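Local coordinates for protein YcaO (Methanopyrus kandleri, PDB 6CIB) that binds ADP and magnesium and, as a YcaO-family enzyme, probably uses ATP to activate peptide backbone amides for thioamidation, at residues S170-E175 against E356-E361; E214-V219 against F235-D240; I91-P96 against W113-D118. One frame throughout, in Å; residues are numbered along the deposited sequence.

Contact 1 of 3, residues S170-E175 against E356-E361; sequences SWSIVE and EYVIDE
Val358 lies against the indole of Trp171, and this pair makes the tight half of the contact between helix 154-177 and the C-terminal loop 356-361. Its CG1 methyl sits over one face of the ring, 3.5 Å from the centroid of the Trp171 five-membered ring and 7° off the normal, a CH-pi contact. Val358 CG2 reaches the benzo side at Trp171 CE3 (3.7 Å). With CG swung opposite the backbone N (chi1 -177°), the indole stands out from the helix with its NE1 edge leaning toward the next turn, where Glu175 OE2 accepts from NE1 at 3.0 Å. The carboxylate receives it on its anti lone pair, nearly in the ring plane, and the same oxygen also accepts from Trp292 NE1. Where the helix meets the loop backbone, Ser172 OG takes a straight bond from Val358 N (3.2 Å, 171°), while its own partner within the helix is Arg168 O.

Packing thins out toward Tyr357. Its CB rests 3.7 Å from Ser172 CB, but the ring passes the helix obliquely, with CE2 no nearer than 4.2 Å to Glu175 C, and goes on to meet Tyr176 edge-to-face; beyond it the loop leads to exposed Glu361. A leucine in place of Trp171 would probably leave Glu175 without one of its N-H donors and Val358 CG1 without the flat surface it covers. The chemistry is mixed: one methyl on an aromatic face supplies the apolar grip, while a serine hydroxyl bound to its own helix probably helps to set where the loop backbone docks.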
ATOM      1  N   SER A 170      -7.053  -5.666  -6.418  1.00 29.92           N
ATOM      2  CA  SER A 170      -7.907  -4.964  -7.388  1.00 31.12           C
ATOM      3  C   SER A 170      -7.137  -4.519  -8.628  1.00 31.01           C
ATOM      4  O   SER A 170      -7.566  -4.781  -9.750  1.00 31.09           O
ATOM      5  CB  SER A 170      -8.583  -3.747  -6.755  1.00 31.74           C
ATOM      6  OG  SER A 170      -9.640  -4.125  -5.902  1.00 34.73           O
ATOM      7  N   TRP A 171      -6.002  -3.848  -8.412  1.00 30.79           N
ATOM      8  CA  TRP A 171      -5.136  -3.396  -9.495  1.00 30.73           C
ATOM      9  C   TRP A 171      -4.635  -4.578 -10.342  1.00 31.40           C
ATOM     10  O   TRP A 171      -4.648  -4.498 -11.572  1.00 30.58           O
ATOM     11  CB  TRP A 171      -3.994  -2.532  -8.930  1.00 30.86           C
ATOM     12  CG  TRP A 171      -3.052  -1.944  -9.939  1.00 31.24           C
ATOM     13  CD1 TRP A 171      -3.275  -1.758 -11.277  1.00 30.60           C
ATOM     14  CD2 TRP A 171      -1.741  -1.422  -9.677  1.00 32.27           C
ATOM     15  NE1 TRP A 171      -2.178  -1.185 -11.868  1.00 31.49           N
ATOM     16  CE2 TRP A 171      -1.218  -0.968 -10.916  1.00 32.28           C
ATOM     17  CE3 TRP A 171      -0.948  -1.309  -8.522  1.00 31.73           C
ATOM     18  CZ2 TRP A 171       0.062  -0.402 -11.033  1.00 32.57           C
ATOM     19  CZ3 TRP A 171       0.329  -0.751  -8.637  1.00 32.56           C
ATOM     20  CH2 TRP A 171       0.816  -0.295  -9.888  1.00 32.89           C
ATOM     21  N   SER A 172      -4.239  -5.669  -9.681  1.00 31.48           N
ATOM     22  CA  SER A 172      -3.795  -6.893 -10.363  1.00 33.00           C
ATOM     23  C   SER A 172      -4.883  -7.530 -11.237  1.00 33.27           C
ATOM     24  O   SER A 172      -4.598  -7.995 -12.333  1.00 33.05           O
ATOM     25  CB  SER A 172      -3.276  -7.907  -9.358  1.00 31.88           C
ATOM     26  OG  SER A 172      -2.100  -7.439  -8.738  1.00 34.61           O
ATOM     27  N   ILE A 173      -6.118  -7.524 -10.742  1.00 33.10           N
ATOM     28  CA  ILE A 173      -7.291  -7.985 -11.491  1.00 35.81           C
ATOM     29  C   ILE A 173      -7.543  -7.155 -12.757  1.00 34.71           C
ATOM     30  O   ILE A 173      -7.746  -7.717 -13.833  1.00 34.63           O
ATOM     31  CB  ILE A 173      -8.528  -8.127 -10.545  1.00 37.14           C
ATOM     32  CG1 ILE A 173      -8.732  -9.594 -10.175  1.00 39.46           C
ATOM     33  CG2 ILE A 173      -9.824  -7.597 -11.141  1.00 35.94           C
ATOM     34  CD1 ILE A 173      -7.645 -10.166  -9.294  1.00 40.47           C
ATOM     35  N   VAL A 174      -7.492  -5.831 -12.614  1.00 33.76           N
ATOM     36  CA  VAL A 174      -7.645  -4.892 -13.729  1.00 33.27           C
ATOM     37  C   VAL A 174      -6.577  -5.110 -14.811  1.00 33.15           C
ATOM     38  O   VAL A 174      -6.910  -5.170 -15.987  1.00 33.75           O
ATOM     39  CB  VAL A 174      -7.702  -3.420 -13.220  1.00 32.69           C
ATOM     40  CG1 VAL A 174      -7.613  -2.408 -14.364  1.00 31.22           C
ATOM     41  CG2 VAL A 174      -8.984  -3.187 -12.428  1.00 31.12           C
ATOM     42  N   GLU A 175      -5.314  -5.260 -14.412  1.00 33.54           N
ATOM     43  CA  GLU A 175      -4.215  -5.490 -15.362  1.00 35.14           C
ATOM     44  C   GLU A 175      -4.217  -6.893 -15.998  1.00 35.82           C
ATOM     45  O   GLU A 175      -3.938  -7.027 -17.189  1.00 34.31           O
ATOM     46  CB  GLU A 175      -2.840  -5.208 -14.726  1.00 35.18           C
ATOM     47  CG  GLU A 175      -2.630  -3.799 -14.169  1.00 36.67           C
ATOM     48  CD  GLU A 175      -2.612  -2.680 -15.204  1.00 37.59           C
ATOM     49  OE1 GLU A 175      -2.582  -2.941 -16.422  1.00 39.03           O
ATOM     50  OE2 GLU A 175      -2.623  -1.505 -14.784  1.00 39.34           O
ATOM     51  N   GLU A 356      -1.016 -10.580  -6.633  1.00 29.92           N
ATOM     52  CA  GLU A 356       0.077  -9.619  -6.619  1.00 31.29           C
ATOM     53  C   GLU A 356       0.732  -9.547  -8.009  1.00 32.47           C
ATOM     54  O   GLU A 356       1.924  -9.254  -8.141  1.00 31.28           O
ATOM     55  CB  GLU A 356       1.073  -9.945  -5.497  1.00 31.87           C
ATOM     56  CG  GLU A 356       0.482  -9.796  -4.093  1.00 30.83           C
ATOM     57  CD  GLU A 356       1.418 -10.214  -2.977  1.00 32.62           C
ATOM     58  OE1 GLU A 356       2.231 -11.148  -3.162  1.00 32.82           O
ATOM     59  OE2 GLU A 356       1.320  -9.618  -1.882  1.00 34.81           O
ATOM     60  N   TYR A 357      -0.096  -9.778  -9.033  1.00 33.60           N
ATOM     61  CA  TYR A 357       0.290  -9.746 -10.450  1.00 34.23           C
ATOM     62  C   TYR A 357       1.047  -8.480 -10.869  1.00 34.01           C
ATOM     63  O   TYR A 357       2.007  -8.562 -11.649  1.00 31.99           O
ATOM     64  CB  TYR A 357      -0.948  -9.961 -11.338  1.00 34.61           C
ATOM     65  CG  TYR A 357      -0.667 -10.025 -12.826  1.00 36.77           C
ATOM     66  CD1 TYR A 357      -0.109 -11.177 -13.405  1.00 38.19           C
ATOM     67  CD2 TYR A 357      -0.977  -8.943 -13.664  1.00 37.12           C
ATOM     68  CE1 TYR A 357       0.146 -11.243 -14.773  1.00 39.30           C
ATOM     69  CE2 TYR A 357      -0.723  -8.998 -15.030  1.00 38.18           C
ATOM     70  CZ  TYR A 357      -0.166 -10.152 -15.576  1.00 40.86           C
ATOM     71  OH  TYR A 357       0.091 -10.219 -16.925  1.00 45.59           O
ATOM     72  N   VAL A 358       0.618  -7.328 -10.344  1.00 34.61           N
ATOM     73  CA  VAL A 358       1.275  -6.029 -10.611  1.00 35.20           C
ATOM     74  C   VAL A 358       2.709  -5.930 -10.063  1.00 35.70           C
ATOM     75  O   VAL A 358       3.497  -5.102 -10.527  1.00 35.50           O
ATOM     76  CB  VAL A 358       0.432  -4.809 -10.129  1.00 34.74           C
ATOM     77  CG1 VAL A 358      -0.832  -4.662 -10.954  1.00 34.83           C
ATOM     78  CG2 VAL A 358       0.096  -4.890  -8.644  1.00 33.74           C
ATOM     79  N   ILE A 359       3.028  -6.762  -9.073  1.00 35.97           N
ATOM     80  CA  ILE A 359       4.380  -6.848  -8.515  1.00 38.63           C
ATOM     81  C   ILE A 359       5.217  -7.900  -9.260  1.00 39.18           C
ATOM     82  O   ILE A 359       6.355  -7.635  -9.637  1.00 39.90           O
ATOM     83  CB  ILE A 359       4.358  -7.095  -6.983  1.00 38.02           C
ATOM     84  CG1 ILE A 359       3.701  -5.904  -6.270  1.00 37.66           C
ATOM     85  CG2 ILE A 359       5.768  -7.317  -6.430  1.00 38.79           C
ATOM     86  CD1 ILE A 359       3.058  -6.253  -4.949  1.00 35.71           C
ATOM     87  N   ASP A 360       4.643  -9.080  -9.472  1.00 41.69           N
ATOM     88  CA  ASP A 360       5.306 -10.179 -10.173  1.00 44.40           C
ATOM     89  C   ASP A 360       4.257 -10.991 -10.927  1.00 44.88           C
ATOM     90  O   ASP A 360       3.240 -11.396 -10.341  1.00 43.94           O
ATOM     91  CB  ASP A 360       6.048 -11.082  -9.178  1.00 46.68           C
ATOM     92  CG  ASP A 360       7.056 -12.015  -9.851  1.00 50.70           C
ATOM     93  OD1 ASP A 360       6.711 -12.724 -10.826  1.00 51.14           O
ATOM     94  OD2 ASP A 360       8.209 -12.049  -9.374  1.00 53.76           O
ATOM     95  N   GLU A 361       4.519 -11.250 -12.210  1.00 45.09           N
ATOM     96  CA  GLU A 361       3.591 -12.001 -13.070  1.00 46.84           C
ATOM     97  C   GLU A 361       3.290 -13.405 -12.557  1.00 45.73           C
ATOM     98  O   GLU A 361       2.206 -13.934 -12.807  1.00 46.61           O
ATOM     99  CB  GLU A 361       4.088 -12.048 -14.517  1.00 50.14           C
ATOM    100  CG  GLU A 361       3.705 -10.805 -15.311  1.00 54.25           C
ATOM    101  CD  GLU A 361       4.310 -10.745 -16.705  1.00 58.11           C
ATOM    102  OE1 GLU A 361       4.759 -11.786 -17.238  1.00 59.11           O
ATOM    103  OE2 GLU A 361       4.332  -9.631 -17.273  1.00 61.55           O
TER

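Contact 2 of 3, residues E214-V219 against F235-D240; sequences EGVYVV and FGASPD
Val218 and Ala237 face each other across the antiparallel beta hairpin of strands 217-224 and 233-238. Theirs is a non-hydrogen-bonded pair, and Val218 CG2 comes within 3.9 Å of Ala237 CB on the side of the sheet that packs against helix 154-177, through Ser170 and Glu167. Flanking it are two hydrogen-bonded pairs, Tyr217 with Ser238 and Val219 with Gly236, whose side chains, where they have them, turn to the opposite side, toward helix 241-260. Gly236 contributes none there, and Val219 meets Ala244 and Val245 of that helix.

The Tyr217 ring is carried past the end of the partner strand: with CG opposite its carbonyl carbon (chi1 -62°), the ring presents its edge to Pro239, whose O lies in the ring plane 3.7 Å from Tyr217 CD2. Farther out, the Tyr217 hydroxyl is hydrogen-bonded to Asp305 O. Val219 N gives the shortest backbone bond, 2.8 Å to Gly236 O. Tyr217 N, by contrast, approaches Ser238 O from above the carbonyl plane, 42° out of it, as the strand gives way to a turn. There Ser238 OG accepts from Asp240 N in an ST turn, and Asp240 N-caps the helix that follows. At the open end of the hairpin one water bridges the two chains, donating to Gly215 O at 2.6 Å and to Pro239 O at 2.9 Å.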
ATOM      1  N   GLU A 214     -15.881  -7.107   0.049  1.00 34.23           N
ATOM      2  CA  GLU A 214     -17.061  -6.297   0.317  1.00 37.09           C
ATOM      3  C   GLU A 214     -16.856  -5.332   1.476  1.00 35.44           C
ATOM      4  O   GLU A 214     -16.268  -5.691   2.497  1.00 35.16           O
ATOM      5  CB  GLU A 214     -18.304  -7.151   0.548  1.00 42.05           C
ATOM      6  CG  GLU A 214     -19.556  -6.410   0.112  1.00 45.68           C
ATOM      7  CD  GLU A 214     -20.821  -7.113   0.510  1.00 48.04           C
ATOM      8  OE1 GLU A 214     -21.023  -8.253   0.050  1.00 48.01           O
ATOM      9  OE2 GLU A 214     -21.603  -6.513   1.279  1.00 50.97           O
ATOM     10  N   GLY A 215     -17.343  -4.107   1.289  1.00 34.40           N
ATOM     11  CA  GLY A 215     -17.139  -3.027   2.242  1.00 33.81           C
ATOM     12  C   GLY A 215     -15.869  -2.220   2.012  1.00 34.06           C
ATOM     13  O   GLY A 215     -15.689  -1.183   2.648  1.00 34.67           O
ATOM     14  N   VAL A 216     -14.988  -2.695   1.124  1.00 31.90           N
ATOM     15  CA  VAL A 216     -13.725  -2.006   0.815  1.00 30.59           C
ATOM     16  C   VAL A 216     -13.763  -1.492  -0.626  1.00 30.70           C
ATOM     17  O   VAL A 216     -14.017  -2.260  -1.558  1.00 31.96           O
ATOM     18  CB  VAL A 216     -12.475  -2.905   1.022  1.00 29.11           C
ATOM     19  CG1 VAL A 216     -11.186  -2.128   0.735  1.00 28.60           C
ATOM     20  CG2 VAL A 216     -12.432  -3.461   2.433  1.00 28.70           C
ATOM     21  N   TYR A 217     -13.518  -0.196  -0.787  1.00 30.97           N
ATOM     22  CA  TYR A 217     -13.475   0.446  -2.107  1.00 31.11           C
ATOM     23  C   TYR A 217     -12.041   0.683  -2.533  1.00 29.67           C
ATOM     24  O   TYR A 217     -11.210   1.049  -1.708  1.00 29.43           O
ATOM     25  CB  TYR A 217     -14.260   1.765  -2.087  1.00 32.85           C
ATOM     26  CG  TYR A 217     -15.723   1.552  -1.777  1.00 34.25           C
ATOM     27  CD1 TYR A 217     -16.615   1.138  -2.778  1.00 34.45           C
ATOM     28  CD2 TYR A 217     -16.217   1.736  -0.479  1.00 34.56           C
ATOM     29  CE1 TYR A 217     -17.958   0.923  -2.501  1.00 35.87           C
ATOM     30  CE2 TYR A 217     -17.562   1.524  -0.190  1.00 35.05           C
ATOM     31  CZ  TYR A 217     -18.424   1.119  -1.202  1.00 36.55           C
ATOM     32  OH  TYR A 217     -19.753   0.908  -0.928  1.00 39.30           O
ATOM     33  N   VAL A 218     -11.755   0.453  -3.814  1.00 28.32           N
ATOM     34  CA  VAL A 218     -10.429   0.727  -4.368  1.00 26.65           C
ATOM     35  C   VAL A 218     -10.554   1.748  -5.504  1.00 26.98           C
ATOM     36  O   VAL A 218     -11.363   1.565  -6.426  1.00 26.21           O
ATOM     37  CB  VAL A 218      -9.696  -0.560  -4.836  1.00 25.70           C
ATOM     38  CG1 VAL A 218      -8.287  -0.240  -5.325  1.00 23.95           C
ATOM     39  CG2 VAL A 218      -9.627  -1.596  -3.711  1.00 25.10           C
ATOM     40  N   VAL A 219      -9.769   2.825  -5.404  1.00 26.73           N
ATOM     41  CA  VAL A 219      -9.777   3.925  -6.374  1.00 27.13           C
ATOM     42  C   VAL A 219      -8.407   4.030  -7.043  1.00 28.09           C
ATOM     43  O   VAL A 219      -7.376   3.920  -6.384  1.00 27.95           O
ATOM     44  CB  VAL A 219     -10.190   5.276  -5.715  1.00 27.00           C
ATOM     45  CG1 VAL A 219     -10.032   6.466  -6.659  1.00 26.59           C
ATOM     46  CG2 VAL A 219     -11.627   5.218  -5.224  1.00 26.33           C
ATOM     47  N   PHE A 235      -3.090   4.835  -6.303  1.00 27.67           N
ATOM     48  CA  PHE A 235      -4.179   3.980  -5.820  1.00 28.64           C
ATOM     49  C   PHE A 235      -4.449   4.171  -4.336  1.00 28.58           C
ATOM     50  O   PHE A 235      -3.548   4.503  -3.565  1.00 29.23           O
ATOM     51  CB  PHE A 235      -3.890   2.495  -6.098  1.00 29.27           C
ATOM     52  CG  PHE A 235      -3.654   2.191  -7.544  1.00 30.68           C
ATOM     53  CD1 PHE A 235      -4.721   1.891  -8.388  1.00 30.93           C
ATOM     54  CD2 PHE A 235      -2.358   2.227  -8.076  1.00 31.39           C
ATOM     55  CE1 PHE A 235      -4.506   1.637  -9.741  1.00 32.17           C
ATOM     56  CE2 PHE A 235      -2.142   1.978  -9.428  1.00 31.59           C
ATOM     57  CZ  PHE A 235      -3.215   1.678 -10.256  1.00 31.76           C
ATOM     58  N   GLY A 236      -5.703   3.953  -3.953  1.00 28.66           N
ATOM     59  CA  GLY A 236      -6.106   3.948  -2.552  1.00 28.22           C
ATOM     60  C   GLY A 236      -7.193   2.926  -2.295  1.00 27.57           C
ATOM     61  O   GLY A 236      -8.021   2.654  -3.170  1.00 27.39           O
ATOM     62  N   ALA A 237      -7.173   2.347  -1.099  1.00 26.64           N
ATOM     63  CA  ALA A 237      -8.227   1.443  -0.657  1.00 27.60           C
ATOM     64  C   ALA A 237      -8.659   1.813   0.751  1.00 28.18           C
ATOM     65  O   ALA A 237      -7.810   2.062   1.625  1.00 27.66           O
ATOM     66  CB  ALA A 237      -7.774  -0.009  -0.720  1.00 27.23           C
ATOM     67  N   SER A 238      -9.978   1.857   0.951  1.00 27.86           N
ATOM     68  CA  SER A 238     -10.589   2.145   2.249  1.00 27.93           C
ATOM     69  C   SER A 238     -12.057   1.714   2.278  1.00 28.65           C
ATOM     70  O   SER A 238     -12.710   1.715   1.229  1.00 29.51           O
ATOM     71  CB  SER A 238     -10.518   3.637   2.538  1.00 27.80           C
ATOM     72  OG  SER A 238     -11.073   3.930   3.806  1.00 28.47           O
ATOM     73  N   PRO A 239     -12.578   1.350   3.472  1.00 28.99           N
ATOM     74  CA  PRO A 239     -14.035   1.265   3.671  1.00 30.79           C
ATOM     75  C   PRO A 239     -14.740   2.608   3.439  1.00 32.53           C
ATOM     76  O   PRO A 239     -15.927   2.635   3.127  1.00 33.85           O
ATOM     77  CB  PRO A 239     -14.172   0.833   5.140  1.00 30.16           C
ATOM     78  CG  PRO A 239     -12.858   1.164   5.767  1.00 31.07           C
ATOM     79  CD  PRO A 239     -11.857   0.898   4.677  1.00 29.68           C
ATOM     80  N   ASP A 240     -13.998   3.703   3.594  1.00 32.24           N
ATOM     81  CA  ASP A 240     -14.485   5.027   3.287  1.00 31.91           C
ATOM     82  C   ASP A 240     -14.029   5.404   1.869  1.00 31.44           C
ATOM     83  O   ASP A 240     -12.843   5.649   1.652  1.00 28.64           O
ATOM     84  CB  ASP A 240     -13.967   6.019   4.343  1.00 34.09           C
ATOM     85  CG  ASP A 240     -14.384   7.463   4.073  1.00 35.48           C
ATOM     86  OD1 ASP A 240     -15.019   7.762   3.035  1.00 36.60           O
ATOM     87  OD2 ASP A 240     -14.061   8.314   4.928  1.00 37.39           O
TER
HETATM   88  O   HOH W   1     -17.621   0.340   3.538  1.00 25.84           O

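Contact 3 of 3, residues I91-P96 against W113-D118; sequences IIERGP and WVEGVD
Pro96 leans over the indole of Trp113, its CG 3.5 Å from Trp113 CD1 and above the ring face. The approach is a CH-pi contact with the five-membered ring, 27° off the normal, and the two side chains meet at about a right angle. At the edge of the same ring, in its plane, stands Glu93 O, 3.6 Å from Trp113 CD1, so the loop meets the indole both over a face and at an edge. The ring is brought there by a CG set opposite the carbonyl carbon (chi1 -57°), which leaves it beside the backbone N that bonds Glu93.

Behind the ring the two backbones are joined by a pair of bonds: Glu93 N reaches Trp113 O at 2.8 Å in a nearly straight line (172°), and Trp113 N returns to Glu93 O at 2.9 Å in a more bent bond. This is a single antiparallel bridge, through which an otherwise irregular loop is fastened to the start of strand 113-118, a member of the five-stranded antiparallel sheet. The loop uses the edge that strand 332-336 takes up farther along, at Val117; the opposite edge belongs to strand 124-128, which sends Tyr126 against both Pro96 and Trp113.

Away from the bridge, Ile91 CD1 touches Val114 CG1 at 3.8 Å, with Phe133 lying against both residues. A water takes over where direct pairing stops, donating to Ile91 O and accepting from Glu115 N. On the outer side the carboxylates of Glu93 and Glu115 approach, OE2 to OE1 3.9 Å, with planes almost perpendicular; their like charges probably disfavour a closer approach, and Glu93 OE1 has a weak bond to Tyr126 OH. Arg94 turns away from the strand into salt bridges with Glu89 and Glu112.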
ATOM      1  N   ILE A  91      14.329 -13.843  14.454  1.00 47.10           N
ATOM      2  CA  ILE A  91      12.967 -14.374  14.324  1.00 44.31           C
ATOM      3  C   ILE A  91      12.826 -15.429  13.226  1.00 43.69           C
ATOM      4  O   ILE A  91      11.714 -15.854  12.922  1.00 45.39           O
ATOM      5  CB  ILE A  91      11.903 -13.246  14.164  1.00 42.83           C
ATOM      6  CG1 ILE A  91      12.153 -12.419  12.880  1.00 41.87           C
ATOM      7  CG2 ILE A  91      11.832 -12.393  15.434  1.00 40.73           C
ATOM      8  CD1 ILE A  91      11.031 -11.482  12.483  1.00 41.67           C
ATOM      9  N   ILE A  92      13.947 -15.844  12.634  1.00 43.90           N
ATOM     10  CA  ILE A  92      13.934 -16.909  11.629  1.00 44.62           C
ATOM     11  C   ILE A  92      13.965 -18.270  12.326  1.00 47.56           C
ATOM     12  O   ILE A  92      14.721 -18.468  13.284  1.00 49.24           O
ATOM     13  CB  ILE A  92      15.075 -16.758  10.587  1.00 44.78           C
ATOM     14  CG1 ILE A  92      14.827 -15.529   9.694  1.00 43.30           C
ATOM     15  CG2 ILE A  92      15.182 -17.992   9.697  1.00 43.59           C
ATOM     16  CD1 ILE A  92      16.049 -15.004   8.967  1.00 41.30           C
ATOM     17  N   GLU A  93      13.122 -19.187  11.853  1.00 48.44           N
ATOM     18  CA  GLU A  93      13.121 -20.578  12.314  1.00 50.11           C
ATOM     19  C   GLU A  93      13.381 -21.523  11.156  1.00 50.82           C
ATOM     20  O   GLU A  93      12.875 -21.317  10.046  1.00 51.26           O
ATOM     21  CB  GLU A  93      11.808 -20.930  13.004  1.00 52.24           C
ATOM     22  CG  GLU A  93      11.746 -20.471  14.451  1.00 56.00           C
ATOM     23  CD  GLU A  93      10.394 -20.722  15.092  1.00 60.01           C
ATOM     24  OE1 GLU A  93       9.969 -21.898  15.162  1.00 62.33           O
ATOM     25  OE2 GLU A  93       9.759 -19.737  15.535  1.00 61.62           O
ATOM     26  N   ARG A  94      14.175 -22.557  11.416  1.00 51.73           N
ATOM     27  CA  ARG A  94      14.596 -23.463  10.350  1.00 53.39           C
ATOM     28  C   ARG A  94      13.975 -24.851  10.391  1.00 55.40           C
ATOM     29  O   ARG A  94      13.723 -25.445   9.336  1.00 57.13           O
ATOM     30  CB  ARG A  94      16.117 -23.520  10.247  1.00 50.91           C
ATOM     31  CG  ARG A  94      16.638 -22.416   9.354  1.00 49.24           C
ATOM     32  CD  ARG A  94      18.149 -22.343   9.316  1.00 46.38           C
ATOM     33  NE  ARG A  94      18.570 -21.181   8.534  1.00 45.79           N
ATOM     34  CZ  ARG A  94      18.717 -19.955   9.028  1.00 44.90           C
ATOM     35  NH1 ARG A  94      18.494 -19.722  10.316  1.00 43.12           N
ATOM     36  NH2 ARG A  94      19.096 -18.959   8.239  1.00 44.28           N
ATOM     37  N   GLY A  95      13.717 -25.355  11.592  1.00 55.50           N
ATOM     38  CA  GLY A  95      13.003 -26.617  11.754  1.00 60.88           C
ATOM     39  C   GLY A  95      11.680 -26.386  12.458  1.00 63.29           C
ATOM     40  O   GLY A  95      11.518 -26.828  13.596  1.00 67.66           O
ATOM     41  N   PRO A  96      10.724 -25.693  11.794  1.00 63.89           N
ATOM     42  CA  PRO A  96       9.524 -25.322  12.534  1.00 64.23           C
ATOM     43  C   PRO A  96       8.506 -26.459  12.666  1.00 64.66           C
ATOM     44  O   PRO A  96       8.377 -27.304  11.770  1.00 62.72           O
ATOM     45  CB  PRO A  96       8.952 -24.168  11.712  1.00 63.14           C
ATOM     46  CG  PRO A  96       9.415 -24.418  10.318  1.00 62.63           C
ATOM     47  CD  PRO A  96      10.614 -25.324  10.366  1.00 62.50           C
ATOM     48  N   TRP A 113      11.850 -19.745   7.805  1.00 41.37           N
ATOM     49  CA  TRP A 113      10.464 -19.420   8.118  1.00 40.67           C
ATOM     50  C   TRP A 113      10.399 -18.369   9.206  1.00 39.22           C
ATOM     51  O   TRP A 113      11.340 -18.220   9.990  1.00 40.06           O
ATOM     52  CB  TRP A 113       9.708 -20.663   8.600  1.00 40.48           C
ATOM     53  CG  TRP A 113       9.725 -21.807   7.640  1.00 41.67           C
ATOM     54  CD1 TRP A 113      10.696 -22.760   7.521  1.00 41.67           C
ATOM     55  CD2 TRP A 113       8.730 -22.122   6.662  1.00 41.86           C
ATOM     56  NE1 TRP A 113      10.368 -23.647   6.530  1.00 41.84           N
ATOM     57  CE2 TRP A 113       9.167 -23.285   5.984  1.00 41.42           C
ATOM     58  CE3 TRP A 113       7.510 -21.535   6.287  1.00 41.52           C
ATOM     59  CZ2 TRP A 113       8.426 -23.877   4.951  1.00 41.93           C
ATOM     60  CZ3 TRP A 113       6.773 -22.125   5.262  1.00 41.33           C
ATOM     61  CH2 TRP A 113       7.235 -23.287   4.608  1.00 41.05           C
ATOM     62  N   VAL A 114       9.281 -17.642   9.232  1.00 37.23           N
ATOM     63  CA  VAL A 114       8.909 -16.771  10.352  1.00 37.44           C
ATOM     64  C   VAL A 114       7.482 -17.112  10.800  1.00 37.40           C
ATOM     65  O   VAL A 114       6.584 -17.292   9.970  1.00 37.64           O
ATOM     66  CB  VAL A 114       9.014 -15.261  10.005  1.00 36.28           C
ATOM     67  CG1 VAL A 114       8.938 -14.414  11.266  1.00 36.07           C
ATOM     68  CG2 VAL A 114      10.310 -14.943   9.272  1.00 36.40           C
ATOM     69  N   GLU A 115       7.288 -17.199  12.113  1.00 37.85           N
ATOM     70  CA  GLU A 115       5.988 -17.500  12.699  1.00 39.13           C
ATOM     71  C   GLU A 115       5.030 -16.310  12.595  1.00 38.15           C
ATOM     72  O   GLU A 115       5.314 -15.223  13.106  1.00 38.56           O
ATOM     73  CB  GLU A 115       6.156 -17.912  14.162  1.00 42.11           C
ATOM     74  CG  GLU A 115       4.969 -18.663  14.755  1.00 44.44           C
ATOM     75  CD  GLU A 115       5.026 -18.729  16.271  1.00 47.09           C
ATOM     76  OE1 GLU A 115       6.130 -18.913  16.823  1.00 51.02           O
ATOM     77  OE2 GLU A 115       3.967 -18.592  16.917  1.00 49.78           O
ATOM     78  N   GLY A 116       3.911 -16.526  11.904  1.00 36.67           N
ATOM     79  CA  GLY A 116       2.826 -15.556  11.852  1.00 37.30           C
ATOM     80  C   GLY A 116       1.598 -16.030  12.608  1.00 37.14           C
ATOM     81  O   GLY A 116       1.630 -17.065  13.281  1.00 36.45           O
ATOM     82  N   VAL A 117       0.521 -15.253  12.514  1.00 37.12           N
ATOM     83  CA  VAL A 117      -0.778 -15.640  13.078  1.00 37.63           C
ATOM     84  C   VAL A 117      -1.840 -15.600  11.974  1.00 36.93           C
ATOM     85  O   VAL A 117      -1.932 -14.620  11.224  1.00 34.77           O
ATOM     86  CB  VAL A 117      -1.216 -14.743  14.272  1.00 37.93           C
ATOM     87  CG1 VAL A 117      -2.370 -15.390  15.032  1.00 37.03           C
ATOM     88  CG2 VAL A 117      -0.067 -14.499  15.246  1.00 39.75           C
ATOM     89  N   ASP A 118      -2.618 -16.677  11.868  1.00 36.22           N
ATOM     90  CA  ASP A 118      -3.824 -16.708  11.029  1.00 34.61           C
ATOM     91  C   ASP A 118      -4.873 -15.852  11.727  1.00 35.25           C
ATOM     92  O   ASP A 118      -5.326 -16.192  12.826  1.00 33.61           O
ATOM     93  CB  ASP A 118      -4.319 -18.157  10.880  1.00 35.85           C
ATOM     94  CG  ASP A 118      -5.449 -18.314   9.870  1.00 34.60           C
ATOM     95  OD1 ASP A 118      -6.388 -17.489   9.843  1.00 36.92           O
ATOM     96  OD2 ASP A 118      -5.410 -19.300   9.109  1.00 35.74           O
TER
HETATM   97  O   HOH W   2       9.315 -16.582  13.931  1.00 41.91           O

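Contact 3 closes first along the chain, before contact 1 opens; contact 2 is nested within the long loop that contact 1 closes. Contacts 1 and 2 have centres 16 Å apart and touch directly: the rings of Trp171 and Phe235 stack, and Ser170 OG meets Val218 CG2 at 3.3 Å. Helix 154-177 also carries Glu156 and Gln160 of the ADP site, with Gly236 about 7 Å from the bound ADP at their nearest atoms, and probably ties that site to the three-stranded sheet and the C-terminal loop. Contact 3 stands apart on the five-stranded sheet, its centre 27 Å from that of contact 1 and 31 Å from that of contact 2.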